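Local coordinates for protein alanine racemase (Corynebacterium glutamicum, PDB 2DY3) that is a pyridoxal-5'-phosphate-binding enzyme of the alanine racemase family, pairing an N-terminal TIM-barrel-type domain with a C-terminal domain rich in beta strands, at residues 215-220 / 343-348; 221-226 / 230-235. All coordinates share one frame; numbering follows the deposited sequence.

Interaction 1: 215-220 / 343-348. With PLP (pyridoxal-5'-phosphate), chain F.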
loop_
_atom_site.group_PDB
_atom_site.type_symbol
_atom_site.label_atom_id
_atom_site.label_comp_id
_atom_site.label_asym_id
_atom_site.label_seq_id
_atom_site.Cartn_x
_atom_site.Cartn_y
_atom_site.Cartn_z
ATOM N N PRO B 215 2.827 -23.504 2.760
ATOM C CA PRO B 215 1.622 -22.683 2.742
ATOM C C PRO B 215 1.895 -21.298 3.314
ATOM O O PRO B 215 2.764 -21.122 4.174
ATOM C CB PRO B 215 0.651 -23.485 3.600
ATOM C CG PRO B 215 1.549 -24.093 4.631
ATOM C CD PRO B 215 2.779 -24.506 3.843
ATOM N N GLY B 216 1.163 -20.315 2.810
ATOM C CA GLY B 216 1.311 -18.967 3.313
ATOM C C GLY B 216 -0.012 -18.537 3.918
ATOM O O GLY B 216 -0.165 -18.448 5.139
ATOM N N LEU B 217 -0.972 -18.294 3.031
ATOM C CA LEU B 217 -2.319 -17.850 3.374
ATOM C C LEU B 217 -2.920 -18.482 4.638
ATOM O O LEU B 217 -3.446 -17.774 5.493
ATOM C CB LEU B 217 -3.228 -18.101 2.165
ATOM C CG LEU B 217 -4.572 -17.387 2.001
ATOM C CD1 LEU B 217 -5.541 -17.997 2.935
ATOM C CD2 LEU B 217 -4.449 -15.887 2.238
ATOM N N ALA B 218 -2.840 -19.806 4.758
ATOM C CA ALA B 218 -3.403 -20.499 5.915
ATOM C C ALA B 218 -2.851 -20.071 7.282
ATOM O O ALA B 218 -3.565 -20.137 8.286
ATOM C CB ALA B 218 -3.248 -22.017 5.743
ATOM N N PHE B 219 -1.592 -19.646 7.335
ATOM C CA PHE B 219 -1.002 -19.226 8.609
ATOM C C PHE B 219 -1.709 -17.996 9.168
ATOM O O PHE B 219 -1.721 -17.761 10.385
ATOM C CB PHE B 219 0.492 -18.896 8.449
ATOM C CG PHE B 219 1.385 -20.104 8.372
ATOM C CD1 PHE B 219 1.650 -20.719 7.161
ATOM C CD2 PHE B 219 1.953 -20.630 9.522
ATOM C CE1 PHE B 219 2.468 -21.837 7.097
ATOM C CE2 PHE B 219 2.769 -21.744 9.465
ATOM C CZ PHE B 219 3.028 -22.348 8.253
ATOM N N TYR B 220 -2.299 -17.216 8.269
ATOM C CA TYR B 220 -2.992 -15.994 8.651
ATOM C C TYR B 220 -4.475 -16.249 8.910
ATOM O O TYR B 220 -5.251 -15.315 9.113
ATOM C CB TYR B 220 -2.781 -14.947 7.554
ATOM C CG TYR B 220 -1.316 -14.818 7.193
ATOM C CD1 TYR B 220 -0.402 -14.299 8.104
ATOM C CD2 TYR B 220 -0.831 -15.306 5.984
ATOM C CE1 TYR B 220 0.950 -14.275 7.826
ATOM C CE2 TYR B 220 0.526 -15.288 5.701
ATOM C CZ TYR B 220 1.410 -14.769 6.627
ATOM O OH TYR B 220 2.759 -14.745 6.352
ATOM N N THR B 343 -12.659 -9.583 -5.652
ATOM C CA THR B 343 -11.252 -9.973 -5.612
ATOM C C THR B 343 -11.074 -11.136 -4.630
ATOM O O THR B 343 -12.044 -11.806 -4.276
ATOM C CB THR B 343 -10.342 -8.791 -5.197
ATOM O OG1 THR B 343 -8.971 -9.163 -5.376
ATOM C CG2 THR B 343 -10.582 -8.409 -3.738
ATOM N N ILE B 344 -9.846 -11.383 -4.187
ATOM C CA ILE B 344 -9.589 -12.493 -3.272
ATOM C C ILE B 344 -9.013 -12.030 -1.937
ATOM O O ILE B 344 -8.413 -10.958 -1.852
ATOM C CB ILE B 344 -8.635 -13.530 -3.926
ATOM C CG1 ILE B 344 -7.314 -12.867 -4.312
ATOM C CG2 ILE B 344 -9.276 -14.110 -5.176
ATOM C CD1 ILE B 344 -6.370 -13.786 -5.070
ATOM N N ASN B 345 -9.189 -12.843 -0.895
ATOM C CA ASN B 345 -8.708 -12.486 0.436
ATOM C C ASN B 345 -7.215 -12.177 0.512
ATOM O O ASN B 345 -6.782 -11.404 1.371
ATOM C CB ASN B 345 -9.100 -13.568 1.462
ATOM C CG ASN B 345 -8.801 -14.987 0.988
ATOM O OD1 ASN B 345 -9.424 -15.945 1.452
ATOM N ND2 ASN B 345 -7.847 -15.129 0.085
ATOM N N TYR B 346 -6.429 -12.771 -0.382
ATOM C CA TYR B 346 -4.989 -12.508 -0.429
ATOM C C TYR B 346 -4.759 -11.007 -0.602
ATOM O O TYR B 346 -3.914 -10.405 0.069
ATOM C CB TYR B 346 -4.334 -13.201 -1.629
ATOM C CG TYR B 346 -4.232 -14.710 -1.575
ATOM C CD1 TYR B 346 -5.307 -15.514 -1.922
ATOM C CD2 TYR B 346 -3.029 -15.330 -1.242
ATOM C CE1 TYR B 346 -5.189 -16.889 -1.951
ATOM C CE2 TYR B 346 -2.900 -16.706 -1.267
ATOM C CZ TYR B 346 -3.985 -17.482 -1.624
ATOM O OH TYR B 346 -3.860 -18.852 -1.679
ATOM N N GLU B 347 -5.514 -10.405 -1.516
ATOM C CA GLU B 347 -5.363 -8.983 -1.799
ATOM C C GLU B 347 -5.904 -8.067 -0.708
ATOM O O GLU B 347 -5.296 -7.043 -0.398
ATOM C CB GLU B 347 -6.008 -8.632 -3.146
ATOM C CG GLU B 347 -5.811 -7.165 -3.546
ATOM C CD GLU B 347 -6.184 -6.883 -4.999
ATOM O OE1 GLU B 347 -7.306 -7.237 -5.409
ATOM O OE2 GLU B 347 -5.357 -6.300 -5.731
ATOM N N VAL B 348 -7.033 -8.427 -0.110
ATOM C CA VAL B 348 -7.596 -7.584 0.933
ATOM C C VAL B 348 -6.676 -7.450 2.157
ATOM O O VAL B 348 -6.537 -6.357 2.699
ATOM C CB VAL B 348 -8.996 -8.088 1.375
ATOM C CG1 VAL B 348 -9.943 -8.106 0.170
ATOM C CG2 VAL B 348 -8.898 -9.454 1.987
HETATM N N1 PLP F . 5.163 -20.591 -2.794
HETATM C C2 PLP F . 5.537 -19.539 -3.636
HETATM C C2A PLP F . 6.646 -19.757 -4.651
HETATM C C3 PLP F . 4.863 -18.300 -3.522
HETATM O O3 PLP F . 5.210 -17.251 -4.348
HETATM C C4 PLP F . 3.825 -18.145 -2.551
HETATM C C4A PLP F . 3.027 -16.824 -2.405
HETATM C C5 PLP F . 3.471 -19.266 -1.721
HETATM C C6 PLP F . 4.151 -20.465 -1.856
HETATM C C5A PLP F . 2.378 -19.202 -0.698
HETATM O O4P PLP F . 1.114 -19.474 -1.287
HETATM P P PLP F . -0.314 -19.498 -0.517
HETATM O O1P PLP F . -0.491 -18.230 0.181
HETATM O O2P PLP F . -1.247 -19.678 -1.629
HETATM O O3P PLP F . -0.189 -20.652 0.400
#
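L217 lies across the phenol ring of Y346, and both residues bind the phosphate of the same PLP. The branch point CG of L217 sits over one ring face, shifted toward the rim, 3.9 Å from the centroid of the Y346 ring and 19° off its normal, a CH-pi contact. With CG anti to the backbone nitrogen (chi1 -161°), the leucine reaches out from its short 3-10 turn and sets CD2 over the CD2 side of the ring, 3.8 Å from Y346 CD2, its branched chain spreading over the aromatic face.

The phosphate lies at the ring edge. There Y346 OH donates to PLP O2P at 2.7 Å, so a tyrosine supplies both an apolar face for L217 and a polar end for the anion. From 215-220, G216 N donates to PLP O3P (2.8 Å) and L217 N to PLP O1P (2.9 Å). At G216 even a CB would be crowded against O1P, which fits glycine here. S199 and Y38 also bind the cofactor, and Y275 of the second subunit packs on Y346. Together they make part of the phosphate-binding end of the PLP site, where the loop after strand 212-213 of the barrel domain meets a C-terminal-domain helix, as in alanine racemases (fold-type III PLP enzymes).

Interaction 2: 221-226 / 230-235; sequences GLEPVA and HGLKPA
The imidazole of H230 meets the carboxylate of E223 at its edge, near the ring plane, and the two flat groups are turned only 24° from each other. ND1 of H230 donates to OE1 of E223 at 2.6 Å, where the oxygen lies 9° out of the ring plane and is approached on its syn side. A weak second bond runs from H230 ND1 to E223 OE2. Glutamate suits the place because its chain, bent at chi2 (-67°), folds back to bring the carboxylate beside the ring; histidine can use both nitrogens, NE2 making a weak bond to the carbonyl of L203. The close carboxylate would probably favour a protonated imidazole.

L232 crosses the glutamate side chain at a slant, its CD1 3.6 Å from OE2 of E223, while its CB rests 3.9 Å from CA of G221. The G221 CA also makes a CH...O contact with the carbonyl of K233, an approach that only glycine permits, for a CB would clash there. CG of P234 lies 3.4 Å from G221 O. That oxygen accepts a bond from a water (its O at 2.6 Å from G221 O), which also reaches L232 O weakly and so bridges the segments. This is an irregular loop folded back on itself, closed by a His-carboxylate pair, between strands 212-213 and 236-247.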
loop_
_atom_site.group_PDB
_atom_site.type_symbol
_atom_site.label_atom_id
_atom_site.label_comp_id
_atom_site.label_asym_id
_atom_site.label_seq_id
_atom_site.Cartn_x
_atom_site.Cartn_y
_atom_site.Cartn_z
ATOM N N GLY B 221 -4.855 -17.523 8.884
ATOM C CA GLY B 221 -6.226 -17.909 9.163
ATOM C C GLY B 221 -7.264 -17.747 8.070
ATOM O O GLY B 221 -8.459 -17.685 8.366
ATOM N N LEU B 222 -6.836 -17.693 6.814
ATOM C CA LEU B 222 -7.780 -17.532 5.713
ATOM C C LEU B 222 -7.860 -18.803 4.867
ATOM O O LEU B 222 -6.853 -19.463 4.643
ATOM C CB LEU B 222 -7.365 -16.343 4.845
ATOM C CG LEU B 222 -7.145 -15.000 5.554
ATOM C CD1 LEU B 222 -6.534 -13.994 4.577
ATOM C CD2 LEU B 222 -8.465 -14.480 6.104
ATOM N N GLU B 223 -9.063 -19.140 4.410
ATOM C CA GLU B 223 -9.288 -20.334 3.593
ATOM C C GLU B 223 -9.111 -20.042 2.107
ATOM O O GLU B 223 -9.707 -19.109 1.564
ATOM C CB GLU B 223 -10.696 -20.889 3.833
ATOM C CG GLU B 223 -10.933 -21.495 5.219
ATOM C CD GLU B 223 -10.121 -22.762 5.460
ATOM O OE1 GLU B 223 -9.687 -23.388 4.472
ATOM O OE2 GLU B 223 -9.929 -23.140 6.636
ATOM N N PRO B 224 -8.276 -20.842 1.433
ATOM C CA PRO B 224 -7.964 -20.735 0.003
ATOM C C PRO B 224 -9.114 -21.150 -0.908
ATOM O O PRO B 224 -9.282 -20.598 -1.995
ATOM C CB PRO B 224 -6.758 -21.661 -0.162
ATOM C CG PRO B 224 -6.162 -21.721 1.217
ATOM C CD PRO B 224 -7.381 -21.808 2.085
ATOM N N VAL B 225 -9.898 -22.126 -0.467
ATOM C CA VAL B 225 -11.017 -22.627 -1.261
ATOM C C VAL B 225 -12.353 -22.522 -0.538
ATOM O O VAL B 225 -12.492 -22.955 0.606
ATOM C CB VAL B 225 -10.787 -24.097 -1.655
ATOM C CG1 VAL B 225 -10.466 -24.914 -0.419
ATOM C CG2 VAL B 225 -12.020 -24.651 -2.351
ATOM N N ALA B 226 -13.336 -21.945 -1.217
ATOM C CA ALA B 226 -14.665 -21.779 -0.645
ATOM C C ALA B 226 -15.293 -23.129 -0.325
ATOM O O ALA B 226 -15.185 -24.076 -1.108
ATOM C CB ALA B 226 -15.556 -21.009 -1.611
ATOM N N HIS B 230 -11.181 -25.913 8.157
ATOM C CA HIS B 230 -9.911 -26.444 8.643
ATOM C C HIS B 230 -9.594 -25.978 10.058
ATOM O O HIS B 230 -8.531 -26.279 10.596
ATOM C CB HIS B 230 -8.766 -26.073 7.691
ATOM C CG HIS B 230 -8.917 -26.645 6.315
ATOM N ND1 HIS B 230 -9.344 -25.896 5.239
ATOM C CD2 HIS B 230 -8.729 -27.902 5.846
ATOM C CE1 HIS B 230 -9.411 -26.665 4.168
ATOM N NE2 HIS B 230 -9.044 -27.887 4.508
ATOM N N GLY B 231 -10.527 -25.248 10.660
ATOM C CA GLY B 231 -10.330 -24.769 12.018
ATOM C C GLY B 231 -9.316 -23.649 12.133
ATOM O O GLY B 231 -8.644 -23.512 13.159
ATOM N N LEU B 232 -9.206 -22.840 11.086
ATOM C CA LEU B 232 -8.262 -21.731 11.085
ATOM C C LEU B 232 -8.852 -20.507 11.768
ATOM O O LEU B 232 -10.072 -20.333 11.800
ATOM C CB LEU B 232 -7.859 -21.385 9.649
ATOM C CG LEU B 232 -7.146 -22.524 8.917
ATOM C CD1 LEU B 232 -6.638 -22.051 7.566
ATOM C CD2 LEU B 232 -5.980 -23.012 9.775
ATOM N N LYS B 233 -7.977 -19.668 12.319
ATOM C CA LYS B 233 -8.390 -18.448 13.003
ATOM C C LYS B 233 -7.833 -17.189 12.336
ATOM O O LYS B 233 -6.633 -16.920 12.401
ATOM C CB LYS B 233 -7.933 -18.489 14.461
ATOM C CG LYS B 233 -8.941 -19.093 15.419
ATOM C CD LYS B 233 -9.463 -20.420 14.915
ATOM C CE LYS B 233 -10.569 -20.950 15.811
ATOM N NZ LYS B 233 -11.222 -22.149 15.212
ATOM N N PRO B 234 -8.700 -16.401 11.679
ATOM C CA PRO B 234 -8.260 -15.171 11.013
ATOM C C PRO B 234 -7.460 -14.335 12.001
ATOM O O PRO B 234 -7.819 -14.245 13.167
ATOM C CB PRO B 234 -9.576 -14.515 10.611
ATOM C CG PRO B 234 -10.430 -15.702 10.290
ATOM C CD PRO B 234 -10.137 -16.631 11.455
ATOM N N ALA B 235 -6.379 -13.723 11.537
ATOM C CA ALA B 235 -5.536 -12.943 12.433
ATOM C C ALA B 235 -5.583 -11.427 12.244
ATOM O O ALA B 235 -5.139 -10.679 13.116
ATOM C CB ALA B 235 -4.102 -13.430 12.315
HETATM O O HOH W 1 -10.605 -19.003 8.850
#

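How the interactions relate
The two interactions have centres about 9 Å apart, and interaction 2 falls wholly inside the stretch of chain that interaction 1 brings together. Residues 215-220 run directly into 221-226; the chain then turns back through 230-235 into strand 236-247. Much later comes segment 343-348, at the start of helix 345-350. They are joined at several points: A235 N probably bonds to Y220 O, L232 packs on A218, and L222 touches both L217 and N345. The cofactor-binding turn of interaction 1 therefore continues straight into the folded-back loop of interaction 2, which carries the chain from the parallel sheet of the barrel-type domain to the mixed sheet.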